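Local atomic coordinates of nuclease NucT (Helicobacter pylori, PDB entry 6EHI), a protein that is a nuclease of the phospholipase D-like (PLD-like) family, built round a mixed beta sheet flanked by helices. Residues A30-Y39 with I104-D113. The protein carries 1 engineered substitution. Numbering follows the deposited sequence.
Sequences ARESVKIAIY and IMNQKVAIID. Engineered in segment 104-113: N106 (natural residue His).
The HxK(x)4D motif of the PLD-like family runs along strand 108-112 of the central sheet: N106, an engineered replacement of the histidine, and K108 stand at one end, D113 at the other. Strand 33-38 pairs with it antiparallel, with K35-I111 and A37-V109 as hydrogen-bonded pairs. The bond from I111 N to K35 O is 2.7 Å. The carboxylate of D113, the motif aspartate, binds the turn 31-33 through three successive amides: OD1 takes E32 N at 2.8 Å from above the carboxylate plane and S33 N at 2.9 Å almost head-on, while OD2 receives R31 N at 3.0 Å on its syn side. These bonds fix the carboxylate's rotation. A water ties S33 OG to the carbonyls of I111 and D113.

At the other end, Y39 swings its ring away from its own amide (chi1 175°) and sets the edge against M105 O, 3.3 Å from CD1, and its CE1 meets I104 CD1 at 3.5 Å. M105 folds back at chi2 and chi3, bringing CE 3.8 Å from A37 CB. K108 curls round to place NZ 2.9 Å from N106 O; N123 also binds this ammonium.

W124 covers I36, I38 and A110 on one face; helix 142-158 packs against K35, M105 and Q107 on the other. Strand 59-65 continues the sheet beyond 33-38, and strand 116-120 beyond 108-112.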
# COMPACT_ATOMS: atom_id res chain seq x y z
N ALA A 30 18.30 11.63 5.67
CA ALA A 30 17.57 12.40 6.66
C ALA A 30 18.53 13.21 7.54
O ALA A 30 19.62 12.80 7.88
CB ALA A 30 16.67 11.57 7.57
N ARG A 31 18.10 14.41 7.83
CA ARG A 31 18.88 15.35 8.63
C ARG A 31 18.33 15.52 10.03
O ARG A 31 19.04 16.05 10.87
CB ARG A 31 18.90 16.74 7.96
CG ARG A 31 19.26 16.69 6.50
CD ARG A 31 19.42 18.08 5.90
NE ARG A 31 20.00 17.93 4.56
CZ ARG A 31 20.30 18.94 3.73
NH1 ARG A 31 20.10 20.22 4.07
NH2 ARG A 31 20.82 18.65 2.53
N GLU A 32 17.07 15.11 10.27
CA GLU A 32 16.38 15.28 11.57
C GLU A 32 15.68 14.07 12.15
O GLU A 32 15.87 13.72 13.32
CB GLU A 32 15.29 16.36 11.44
CG GLU A 32 15.85 17.72 11.02
CD GLU A 32 16.74 18.33 12.09
OE1 GLU A 32 16.41 18.12 13.28
OE2 GLU A 32 17.73 19.02 11.75
N SER A 33 14.78 13.49 11.35
CA SER A 33 13.93 12.45 11.86
C SER A 33 13.42 11.50 10.80
O SER A 33 13.33 11.82 9.59
CB SER A 33 12.70 13.01 12.56
OG SER A 33 11.88 13.73 11.69
N VAL A 34 13.14 10.28 11.28
CA VAL A 34 12.60 9.23 10.41
C VAL A 34 11.51 8.56 11.19
O VAL A 34 11.74 8.03 12.30
CB VAL A 34 13.68 8.22 9.95
CG1 VAL A 34 13.03 7.09 9.19
CG2 VAL A 34 14.73 8.86 9.08
N LYS A 35 10.29 8.62 10.64
CA LYS A 35 9.14 8.07 11.25
C LYS A 35 8.56 7.01 10.35
O LYS A 35 8.25 7.26 9.18
CB LYS A 35 8.11 9.17 11.52
CG LYS A 35 8.56 10.22 12.60
CD LYS A 35 7.59 11.41 12.71
CE LYS A 35 8.12 12.46 13.65
NZ LYS A 35 7.91 11.97 15.05
N ILE A 36 8.42 5.78 10.88
CA ILE A 36 8.04 4.66 10.00
C ILE A 36 6.93 3.89 10.64
O ILE A 36 6.93 3.64 11.86
CB ILE A 36 9.22 3.68 9.80
CG1 ILE A 36 10.35 4.37 9.06
CG2 ILE A 36 8.82 2.35 9.13
CD1 ILE A 36 11.78 3.81 9.28
N ALA A 37 5.91 3.54 9.84
CA ALA A 37 4.92 2.52 10.24
C ALA A 37 4.94 1.44 9.20
O ALA A 37 4.78 1.78 8.03
CB ALA A 37 3.58 3.15 10.34
N ILE A 38 5.25 0.20 9.58
CA ILE A 38 5.44 -0.88 8.63
C ILE A 38 4.84 -2.14 9.10
O ILE A 38 5.09 -2.57 10.20
CB ILE A 38 6.94 -1.02 8.34
CG1 ILE A 38 7.23 -1.98 7.17
CG2 ILE A 38 7.77 -1.25 9.59
CD1 ILE A 38 6.69 -1.52 5.85
N TYR A 39 4.08 -2.81 8.20
CA TYR A 39 3.47 -4.10 8.47
C TYR A 39 4.53 -5.18 8.63
O TYR A 39 4.64 -5.80 9.71
CB TYR A 39 2.45 -4.50 7.33
CG TYR A 39 1.91 -5.86 7.54
CD1 TYR A 39 0.89 -6.09 8.48
CD2 TYR A 39 2.48 -6.98 6.88
CE1 TYR A 39 0.42 -7.35 8.73
CE2 TYR A 39 2.04 -8.25 7.16
CZ TYR A 39 1.01 -8.40 8.13
OH TYR A 39 0.46 -9.65 8.41
N ILE A 104 -4.99 -5.44 11.77
CA ILE A 104 -3.60 -5.35 11.63
C ILE A 104 -3.16 -3.90 11.39
O ILE A 104 -3.92 -3.02 11.06
CB ILE A 104 -3.05 -6.25 10.49
CG1 ILE A 104 -3.76 -5.98 9.16
CG2 ILE A 104 -3.08 -7.72 10.88
CD1 ILE A 104 -2.95 -6.61 8.02
N MET A 105 -1.87 -3.62 11.64
CA MET A 105 -1.30 -2.34 11.31
C MET A 105 -0.62 -2.56 9.91
O MET A 105 0.46 -3.06 9.81
CB MET A 105 -0.26 -1.89 12.39
CG MET A 105 -0.00 -0.37 12.35
SD MET A 105 0.52 0.30 10.75
CE MET A 105 2.15 -0.37 10.60
N ASN A 106 -1.41 -2.34 8.88
CA ASN A 106 -0.94 -2.65 7.49
C ASN A 106 -0.32 -1.51 6.76
O ASN A 106 0.02 -1.67 5.53
CB ASN A 106 -2.09 -3.10 6.65
CG ASN A 106 -1.63 -3.92 5.48
OD1 ASN A 106 -0.81 -4.88 5.62
ND2 ASN A 106 -2.23 -3.62 4.32
N GLN A 107 -0.11 -0.34 7.33
CA GLN A 107 0.60 0.70 6.67
C GLN A 107 2.04 0.37 6.27
O GLN A 107 2.68 -0.48 6.90
CB GLN A 107 0.69 1.95 7.55
CG GLN A 107 -0.70 2.53 7.83
CD GLN A 107 -0.65 3.77 8.69
OE1 GLN A 107 0.47 4.26 9.09
NE2 GLN A 107 -1.82 4.24 9.03
N LYS A 108 2.54 0.96 5.16
CA LYS A 108 3.97 0.88 4.80
C LYS A 108 4.34 2.33 4.47
O LYS A 108 4.26 2.74 3.31
CB LYS A 108 4.21 -0.02 3.56
CG LYS A 108 3.50 -1.38 3.60
CD LYS A 108 2.11 -1.48 2.98
CE LYS A 108 1.64 -2.90 2.67
NZ LYS A 108 1.36 -3.67 3.89
N VAL A 109 4.80 3.06 5.50
CA VAL A 109 4.90 4.50 5.42
C VAL A 109 6.21 4.91 6.02
O VAL A 109 6.54 4.44 7.10
CB VAL A 109 3.72 5.10 6.20
CG1 VAL A 109 3.90 6.59 6.41
CG2 VAL A 109 2.41 4.82 5.50
N ALA A 110 6.92 5.81 5.32
CA ALA A 110 8.09 6.44 5.92
C ALA A 110 7.99 7.98 5.78
O ALA A 110 7.73 8.49 4.67
CB ALA A 110 9.34 5.98 5.33
N ILE A 111 8.06 8.69 6.90
CA ILE A 111 8.07 10.17 6.88
C ILE A 111 9.49 10.64 7.21
O ILE A 111 9.98 10.40 8.30
CB ILE A 111 7.12 10.73 7.89
CG1 ILE A 111 5.69 10.09 7.81
CG2 ILE A 111 6.99 12.24 7.68
CD1 ILE A 111 4.81 10.37 8.97
N ILE A 112 10.07 11.43 6.34
CA ILE A 112 11.45 11.83 6.48
C ILE A 112 11.47 13.34 6.79
O ILE A 112 10.99 14.14 5.97
CB ILE A 112 12.27 11.59 5.19
CG1 ILE A 112 12.16 10.15 4.66
CG2 ILE A 112 13.74 11.91 5.42
CD1 ILE A 112 12.37 9.08 5.71
N ASP A 113 12.06 13.72 7.93
CA ASP A 113 12.12 15.14 8.33
C ASP A 113 10.67 15.74 8.18
O ASP A 113 9.64 15.15 8.58
CB ASP A 113 13.18 15.86 7.51
CG ASP A 113 14.65 15.24 7.62
OD1 ASP A 113 14.97 14.49 8.60
OD2 ASP A 113 15.53 15.58 6.78
O HOH W 1 9.91 12.67 9.98